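Local coordinates for BH2621 protein (Bacillus halodurans, PDB 2QML) that is of unknown function but belongs to the GNAT acetyltransferase family and probably transfers acyl groups to an amine, perhaps in siderophore biosynthesis, at residues Gln106-Leu111 / Asn141-Glu146; Leu126-Met131 / Lys159-Gln164. One frame throughout, in Å; residues are numbered along the deposited sequence. Where two conformers were deposited one is given.

Interaction 1. Residues Gln106-Leu111 / Asn141-Glu146; sequences QGIHLL and NTIVAE. With GOL (glycerol), chain F.
His-109 and Glu-146 face each other where two parallel strands, 106-112 and 142-145, part company, forming the V-shaped split in the central sheet that marks the GNAT fold. Before the split the strands are paired: Val-144 N donates to Gln-106 O at 2.8 Å, and Ile-108 N reaches Val-144 O at 3.2 Å. Gln-106 and Ile-143 share one face of the sheet, where helix 123-135 covers Ile-143. On the other face Val-144 CG2 lies over Gly-107, 4.1 Å from its CA.

Beyond this the backbones diverge, and polar side chains span the gap. The imidazole, stacked on Tyr-88, turns its CE1-ND1 edge to the carboxylate, with the two planes 76° apart and CE1 3.3 Å from Glu-146 OE2. Glu-146 gets there by folding back, its chain bent at chi2 (52°), and OE2 is also salt-bridged to Lys-174. A glycerol, probably from the crystallisation liquor, occupies the split: its O1 accepts from His-109 ND1 at 3.0 Å, and its O2 from Leu-110 N at 2.9 Å. In GNAT relatives the pantetheine arm of the acyl donor enters this cleft, and the glycerol may sit in the corresponding place. Where direct strand pairing has ended, one water donates to both Ile-108 O and Glu-146 OE1, 2.7 Å from each.

Interaction 2. Residues Leu126-Met131 / Lys159-Gln164; sequences LLLAIM and KKCGFQ
Cys-161 pushes its thiol between two leucines of the facing helix: SG lies 3.8 Å from Leu-127 CD2 and equally 3.8 Å from Leu-128 CD2. The small, apolar-tolerant cysteine suits a spot where two branched side chains converge. Its SG stands anti to the carbonyl carbon (chi1 -62°), which directs the sulfur toward helix 123-135. Beside it, the selenium of Met-131, a selenomethionine modelled in two conformers, passes 4.2 Å from Cys-161 CB in the conformer described here.

That same side chain runs on to meet Phe-163 from the opposite direction. In this conformer SE lies at the ring edge, 4.9 Å from the centroid of the Phe-163 ring and 78° off its normal, an edge-type Met-aromatic contact. The chain bends at chi3 (69°), so that CE approaches the ring obliquely near CE1. A long, flexible, polarisable side chain suits this reach to the ring edge.

The backbone holding Cys-161 and Phe-163 is a Schellman motif that ends helix 152-160. Gly-162, with positive phi, is its C-prime residue, and a side chain there would press on the preceding carbonyl oxygen. Gly-162 N bonds to Lys-159 O at 3.0 Å, while Phe-163 N returns to Phe-158 O. The turn aims the Cys-161 side chain at helix 123-135, and the Phe-163 ring comes near that helix at its far end.

Further out, the Phe-158 ring meets that of Phe-163 edge to face, and Cys-181 of strand 175-182 touches both Met-131 and Phe-163. Helix 183-194 adds Phe-186 against Leu-128 and Met-131, and Trp-190 and Trp-193 against Leu-128. Leu-127 also packs on Trp-85 of strand 80-89.

How the interactions relate
Reading from the N terminus, the segments alternate: 106-111, 126-131, 141-146, 159-164. Interaction 1 closes a loop that carries helix 123-135, completing a beta-alpha-beta unit. Interaction 2 starts on that helix and closes a second loop, which contains strand 142-145, so the two loops cross instead of nesting. Together they tie the parallel strand pair to the crossover helix and to the end of helix 152-160. The contacts also meet directly: Phe-163 CE2 lies 3.4 Å from Ile-143 O and packs on Ala-145 CB, while Leu-127 CD1 approaches Leu-110 CD2 at 3.8 Å, bringing helix 123-135 up against strand 106-112.

Interaction 1. Residues Gln106-Leu111 / Asn141-Glu146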
ATOM      1  N   GLN A 106     -10.683   5.222  -2.077  1.00 20.32           N
ATOM      2  CA  GLN A 106      -9.746   4.694  -1.134  1.00 22.02           C
ATOM      3  C   GLN A 106      -8.326   5.043  -1.587  1.00 23.45           C
ATOM      4  O   GLN A 106      -8.081   5.426  -2.740  1.00 22.48           O
ATOM      5  CB  GLN A 106      -9.893   3.160  -0.990  1.00 22.17           C
ATOM      6  CG  GLN A 106     -11.244   2.676  -0.476  1.00 22.90           C
ATOM      7  CD  GLN A 106     -11.247   1.189  -0.397  1.00 23.67           C
ATOM      8  OE1 GLN A 106     -10.259   0.613  -0.019  1.00 22.58           O
ATOM      9  NE2 GLN A 106     -12.345   0.557  -0.728  1.00 22.14           N
ATOM     10  N   GLY A 107      -7.406   4.900  -0.651  1.00 22.11           N
ATOM     11  CA  GLY A 107      -5.987   5.073  -0.886  1.00 21.90           C
ATOM     12  C   GLY A 107      -5.137   3.982  -0.304  1.00 23.18           C
ATOM     13  O   GLY A 107      -5.623   3.142   0.460  1.00 20.86           O
ATOM     14  N   ILE A 108      -3.868   3.963  -0.711  1.00 22.83           N
ATOM     15  CA  ILE A 108      -2.936   2.951  -0.273  1.00 22.95           C
ATOM     16  C   ILE A 108      -1.543   3.510  -0.036  1.00 22.53           C
ATOM     17  O   ILE A 108      -1.051   4.366  -0.812  1.00 21.66           O
ATOM     18  CB  ILE A 108      -2.877   1.764  -1.265  1.00 21.04           C
ATOM     19  CG1 ILE A 108      -2.136   0.550  -0.626  1.00 20.88           C
ATOM     20  CG2 ILE A 108      -2.334   2.187  -2.664  1.00 24.30           C
ATOM     21  CD1 ILE A 108      -2.896  -0.092   0.571  1.00 27.00           C
ATOM     22  N   HIS A 109      -0.963   3.131   1.091  1.00 21.57           N
ATOM     23  CA  HIS A 109       0.440   3.377   1.378  1.00 23.69           C
ATOM     24  C   HIS A 109       1.087   2.005   1.531  1.00 23.22           C
ATOM     25  O   HIS A 109       0.433   1.073   2.032  1.00 22.66           O
ATOM     26  CB  HIS A 109       0.702   4.184   2.632  1.00 21.63           C
ATOM     27  CG  HIS A 109       0.047   5.529   2.661  1.00 22.99           C
ATOM     28  ND1 HIS A 109       0.423   6.550   1.800  1.00 28.17           N
ATOM     29  CD2 HIS A 109      -0.808   6.070   3.542  1.00 23.67           C
ATOM     30  CE1 HIS A 109      -0.261   7.641   2.114  1.00 26.57           C
ATOM     31  NE2 HIS A 109      -1.066   7.358   3.116  1.00 23.64           N
ATOM     32  N   LEU A 110       2.347   1.855   1.131  1.00 21.25           N
ATOM     33  CA  LEU A 110       3.016   0.550   1.226  1.00 20.47           C
ATOM     34  C   LEU A 110       4.518   0.642   1.290  1.00 20.30           C
ATOM     35  O   LEU A 110       5.113   1.659   0.930  1.00 21.28           O
ATOM     36  CB  LEU A 110       2.627  -0.303   0.004  1.00 21.67           C
ATOM     37  CG  LEU A 110       3.105   0.140  -1.389  1.00 24.12           C
ATOM     38  CD1 LEU A 110       4.518  -0.448  -1.709  1.00 27.80           C
ATOM     39  CD2 LEU A 110       2.161  -0.195  -2.536  1.00 27.96           C
ATOM     40  N   LEU A 111       5.134  -0.429   1.774  1.00 21.43           N
ATOM     41  CA  LEU A 111       6.581  -0.606   1.772  1.00 21.92           C
ATOM     42  C   LEU A 111       6.901  -2.090   1.847  1.00 21.91           C
ATOM     43  O   LEU A 111       6.113  -2.859   2.452  1.00 20.47           O
ATOM     44  CB  LEU A 111       7.231   0.139   2.947  1.00 21.79           C
ATOM     45  CG  LEU A 111       7.013  -0.348   4.384  1.00 21.27           C
ATOM     46  CD1 LEU A 111       7.987  -1.473   4.861  1.00 20.50           C
ATOM     47  CD2 LEU A 111       7.113   0.827   5.349  1.00 22.84           C
ATOM     48  N   ASN A 141     -14.968   3.029  -6.562  1.00 21.23           N
ATOM     49  CA  ASN A 141     -14.616   2.927  -7.986  1.00 22.26           C
ATOM     50  C   ASN A 141     -13.204   3.359  -8.289  1.00 21.54           C
ATOM     51  O   ASN A 141     -12.696   3.096  -9.372  1.00 22.77           O
ATOM     52  CB  ASN A 141     -15.528   3.818  -8.804  1.00 23.73           C
ATOM     53  CG  ASN A 141     -16.991   3.543  -8.553  1.00 35.26           C
ATOM     54  OD1 ASN A 141     -17.434   2.397  -8.559  1.00 38.26           O
ATOM     55  ND2 ASN A 141     -17.759   4.608  -8.325  1.00 39.16           N
ATOM     56  N   THR A 142     -12.562   4.007  -7.326  1.00 24.08           N
ATOM     57  CA  THR A 142     -11.241   4.586  -7.541  1.00 23.06           C
ATOM     58  C   THR A 142     -10.373   4.385  -6.335  1.00 22.19           C
ATOM     59  O   THR A 142     -10.829   4.584  -5.190  1.00 24.16           O
ATOM     60  CB  THR A 142     -11.339   6.125  -7.843  1.00 21.79           C
ATOM     61  OG1 THR A 142     -12.290   6.327  -8.900  1.00 24.73           O
ATOM     62  CG2 THR A 142      -9.910   6.745  -8.177  1.00 23.85           C
ATOM     63  N   ILE A 143      -9.126   3.968  -6.571  1.00 22.08           N
ATOM     64  CA  ILE A 143      -8.110   3.905  -5.535  1.00 22.64           C
ATOM     65  C   ILE A 143      -6.980   4.861  -5.951  1.00 21.98           C
ATOM     66  O   ILE A 143      -6.585   4.878  -7.090  1.00 22.64           O
ATOM     67  CB  ILE A 143      -7.552   2.490  -5.290  1.00 24.71           C
ATOM     68  CG1 ILE A 143      -8.660   1.533  -4.795  1.00 30.66           C
ATOM     69  CG2 ILE A 143      -6.423   2.523  -4.252  1.00 24.06           C
ATOM     70  CD1 ILE A 143      -8.273   0.069  -4.734  1.00 25.52           C
ATOM     71  N   VAL A 144      -6.500   5.660  -5.003  1.00 18.80           N
ATOM     72  CA  VAL A 144      -5.454   6.630  -5.238  1.00 21.48           C
ATOM     73  C   VAL A 144      -4.184   6.273  -4.469  1.00 21.44           C
ATOM     74  O   VAL A 144      -4.174   5.535  -3.474  1.00 23.35           O
ATOM     75  CB  VAL A 144      -5.893   8.079  -4.889  1.00 21.46           C
ATOM     76  CG1 VAL A 144      -7.190   8.455  -5.621  1.00 23.57           C
ATOM     77  CG2 VAL A 144      -5.981   8.294  -3.346  1.00 21.13           C
ATOM     78  N   ALA A 145      -3.092   6.811  -4.976  1.00 20.12           N
ATOM     79  CA  ALA A 145      -1.756   6.679  -4.391  1.00 19.79           C
ATOM     80  C   ALA A 145      -1.055   8.034  -4.629  1.00 22.51           C
ATOM     81  O   ALA A 145      -1.372   8.763  -5.602  1.00 22.37           O
ATOM     82  CB  ALA A 145      -1.010   5.578  -5.030  1.00 22.63           C
ATOM     83  N   GLU A 146      -0.163   8.388  -3.699  1.00 21.70           N
ATOM     84  CA  GLU A 146       0.628   9.625  -3.791  1.00 23.74           C
ATOM     85  C   GLU A 146       2.093   9.358  -3.433  1.00 23.29           C
ATOM     86  O   GLU A 146       2.608   9.986  -2.512  1.00 25.68           O
ATOM     87  CB  GLU A 146      -0.030  10.763  -2.962  1.00 24.09           C
ATOM     88  CG  GLU A 146      -0.659  10.358  -1.611  1.00 28.93           C
ATOM     89  CD  GLU A 146       0.310   9.569  -0.741  1.00 32.64           C
ATOM     90  OE1 GLU A 146       0.468   8.361  -1.046  1.00 34.59           O
ATOM     91  OE2 GLU A 146       0.941  10.126   0.216  1.00 28.96           O
TER
HETATM   92  C1  GOL F 202       2.454   5.842  -1.437  1.00 27.61           C
HETATM   93  O1  GOL F 202       2.403   6.888  -0.473  1.00 29.26           O
HETATM   94  C2  GOL F 202       3.670   5.063  -0.979  1.00 26.08           C
HETATM   95  O2  GOL F 202       3.367   4.388   0.217  1.00 29.67           O
HETATM   96  C3  GOL F 202       4.227   4.036  -1.960  1.00 22.83           C
HETATM   97  O3  GOL F 202       4.831   4.611  -3.113  1.00 31.07           O
HETATM   98  O   HOH W   1      -1.795   6.912  -1.021  1.00 27.33           O

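Interaction 2. Residues Leu126-Met131 / Lys159-Gln164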
ATOM      1  N   LEU A 126       1.657  -8.761  -4.805  1.00 21.08           N
ATOM      2  CA  LEU A 126       1.166  -8.264  -3.522  1.00 21.07           C
ATOM      3  C   LEU A 126       0.233  -7.076  -3.695  1.00 21.25           C
ATOM      4  O   LEU A 126      -0.868  -7.053  -3.144  1.00 19.96           O
ATOM      5  CB  LEU A 126       2.309  -7.867  -2.629  1.00 22.69           C
ATOM      6  CG  LEU A 126       3.123  -8.999  -2.025  1.00 21.90           C
ATOM      7  CD1 LEU A 126       4.495  -8.476  -1.519  1.00 26.16           C
ATOM      8  CD2 LEU A 126       2.312  -9.745  -0.929  1.00 22.98           C
ATOM      9  N   LEU A 127       0.682  -6.075  -4.444  1.00 23.26           N
ATOM     10  CA  LEU A 127      -0.137  -4.906  -4.689  1.00 21.29           C
ATOM     11  C   LEU A 127      -1.428  -5.269  -5.434  1.00 20.66           C
ATOM     12  O   LEU A 127      -2.498  -4.764  -5.058  1.00 21.99           O
ATOM     13  CB  LEU A 127       0.676  -3.848  -5.441  1.00 19.53           C
ATOM     14  CG  LEU A 127      -0.103  -2.592  -5.780  1.00 22.38           C
ATOM     15  CD1 LEU A 127      -0.596  -1.796  -4.553  1.00 20.52           C
ATOM     16  CD2 LEU A 127       0.772  -1.660  -6.764  1.00 24.04           C
ATOM     17  N   LEU A 128      -1.354  -6.128  -6.443  1.00 21.01           N
ATOM     18  CA  LEU A 128      -2.542  -6.524  -7.180  1.00 22.95           C
ATOM     19  C   LEU A 128      -3.516  -7.209  -6.251  1.00 22.66           C
ATOM     20  O   LEU A 128      -4.719  -6.955  -6.335  1.00 21.41           O
ATOM     21  CB  LEU A 128      -2.154  -7.407  -8.351  1.00 22.55           C
ATOM     22  CG  LEU A 128      -1.415  -6.725  -9.505  1.00 24.50           C
ATOM     23  CD1 LEU A 128      -0.944  -7.781 -10.467  1.00 25.57           C
ATOM     24  CD2 LEU A 128      -2.240  -5.727 -10.233  1.00 24.60           C
ATOM     25  N   ALA A 129      -3.018  -8.056  -5.343  1.00 21.23           N
ATOM     26  CA  ALA A 129      -3.914  -8.760  -4.398  1.00 22.08           C
ATOM     27  C   ALA A 129      -4.671  -7.822  -3.448  1.00 21.51           C
ATOM     28  O   ALA A 129      -5.902  -7.921  -3.274  1.00 20.85           O
ATOM     29  CB  ALA A 129      -3.129  -9.850  -3.589  1.00 22.20           C
ATOM     30  N   ILE A 130      -3.953  -6.915  -2.810  1.00 21.56           N
ATOM     31  CA  ILE A 130      -4.583  -5.998  -1.867  1.00 20.93           C
ATOM     32  C   ILE A 130      -5.501  -5.024  -2.603  1.00 22.01           C
ATOM     33  O   ILE A 130      -6.562  -4.693  -2.064  1.00 20.41           O
ATOM     34  CB  ILE A 130      -3.553  -5.320  -0.963  1.00 20.25           C
ATOM     35  CG1 ILE A 130      -4.269  -4.667   0.235  1.00 21.79           C
ATOM     36  CG2 ILE A 130      -2.651  -4.322  -1.753  1.00 21.98           C
ATOM     37  CD1 ILE A 130      -3.382  -4.100   1.358  1.00 24.59           C
HETATM   38  N   MSE A 131      -5.117  -4.562  -3.797  0.50 22.23           N
HETATM   39  CA  MSE A 131      -6.010  -3.696  -4.584  0.50 22.18           C
HETATM   40  C   MSE A 131      -7.322  -4.408  -4.896  0.50 22.28           C
HETATM   41  O   MSE A 131      -8.395  -3.828  -4.757  0.50 20.63           O
HETATM   42  CB  MSE A 131      -5.362  -3.247  -5.880  0.50 22.54           C
HETATM   43  CG  MSE A 131      -4.261  -2.239  -5.662  0.50 23.24           C
HETATM   44 SE   MSE A 131      -3.414  -1.773  -7.350  0.37 26.41          SE
HETATM   45  CE  MSE A 131      -4.954  -0.792  -8.096  0.50 22.80           C
ATOM     46  N   LYS A 159       1.892   2.632 -12.278  1.00 20.95           N
ATOM     47  CA  LYS A 159       1.415   2.720 -13.660  1.00 25.11           C
ATOM     48  C   LYS A 159       1.128   1.339 -14.255  1.00 25.54           C
ATOM     49  O   LYS A 159       0.119   1.145 -14.924  1.00 23.82           O
ATOM     50  CB  LYS A 159       2.431   3.444 -14.542  1.00 27.58           C
ATOM     51  CG  LYS A 159       2.476   4.936 -14.338  1.00 25.20           C
ATOM     52  CD  LYS A 159       3.528   5.575 -15.250  1.00 29.50           C
ATOM     53  CE  LYS A 159       3.688   7.055 -14.923  1.00 34.33           C
ATOM     54  NZ  LYS A 159       4.841   7.656 -15.647  1.00 32.05           N
ATOM     55  N   LYS A 160       2.016   0.372 -14.001  1.00 24.01           N
ATOM     56  CA  LYS A 160       1.866  -0.980 -14.526  1.00 25.28           C
ATOM     57  C   LYS A 160       0.620  -1.636 -13.975  1.00 25.31           C
ATOM     58  O   LYS A 160       0.044  -2.503 -14.641  1.00 27.95           O
ATOM     59  CB  LYS A 160       3.109  -1.804 -14.214  1.00 28.15           C
ATOM     60  CG  LYS A 160       4.288  -1.526 -15.165  1.00 39.31           C
ATOM     61  CD  LYS A 160       4.535  -2.626 -16.225  1.00 47.69           C
ATOM     62  CE  LYS A 160       5.022  -3.942 -15.521  1.00 57.43           C
ATOM     63  NZ  LYS A 160       5.765  -4.946 -16.353  1.00 51.57           N
ATOM     64  N   CYS A 161       0.187  -1.239 -12.781  1.00 24.43           N
ATOM     65  CA  CYS A 161      -1.044  -1.758 -12.171  1.00 24.36           C
ATOM     66  C   CYS A 161      -2.315  -0.990 -12.507  1.00 25.93           C
ATOM     67  O   CYS A 161      -3.365  -1.308 -11.959  1.00 28.25           O
ATOM     68  CB  CYS A 161      -0.891  -1.861 -10.664  1.00 24.28           C
ATOM     69  SG  CYS A 161       0.440  -3.011 -10.277  1.00 27.16           S
ATOM     70  N   GLY A 162      -2.239  -0.004 -13.400  1.00 23.38           N
ATOM     71  CA  GLY A 162      -3.428   0.708 -13.841  1.00 24.38           C
ATOM     72  C   GLY A 162      -3.555   2.153 -13.382  1.00 26.90           C
ATOM     73  O   GLY A 162      -4.441   2.848 -13.855  1.00 28.71           O
ATOM     74  N   PHE A 163      -2.689   2.584 -12.476  1.00 23.29           N
ATOM     75  CA  PHE A 163      -2.707   3.966 -11.975  1.00 22.73           C
ATOM     76  C   PHE A 163      -2.286   4.945 -13.058  1.00 23.43           C
ATOM     77  O   PHE A 163      -1.321   4.699 -13.807  1.00 24.07           O
ATOM     78  CB  PHE A 163      -1.800   4.179 -10.757  1.00 24.16           C
ATOM     79  CG  PHE A 163      -2.299   3.560  -9.490  1.00 22.83           C
ATOM     80  CD1 PHE A 163      -2.149   2.199  -9.234  1.00 21.33           C
ATOM     81  CD2 PHE A 163      -2.932   4.346  -8.530  1.00 22.29           C
ATOM     82  CE1 PHE A 163      -2.633   1.634  -8.062  1.00 25.30           C
ATOM     83  CE2 PHE A 163      -3.370   3.782  -7.348  1.00 26.78           C
ATOM     84  CZ  PHE A 163      -3.228   2.438  -7.129  1.00 24.36           C
ATOM     85  N   GLN A 164      -3.060   6.011 -13.173  1.00 23.29           N
ATOM     86  CA  GLN A 164      -2.758   7.129 -14.068  1.00 25.04           C
ATOM     87  C   GLN A 164      -2.298   8.340 -13.256  1.00 22.98           C
ATOM     88  O   GLN A 164      -2.955   8.741 -12.310  1.00 21.47           O
ATOM     89  CB  GLN A 164      -3.970   7.509 -14.912  1.00 27.88           C
ATOM     90  CG  GLN A 164      -4.320   6.402 -15.939  1.00 36.95           C
TER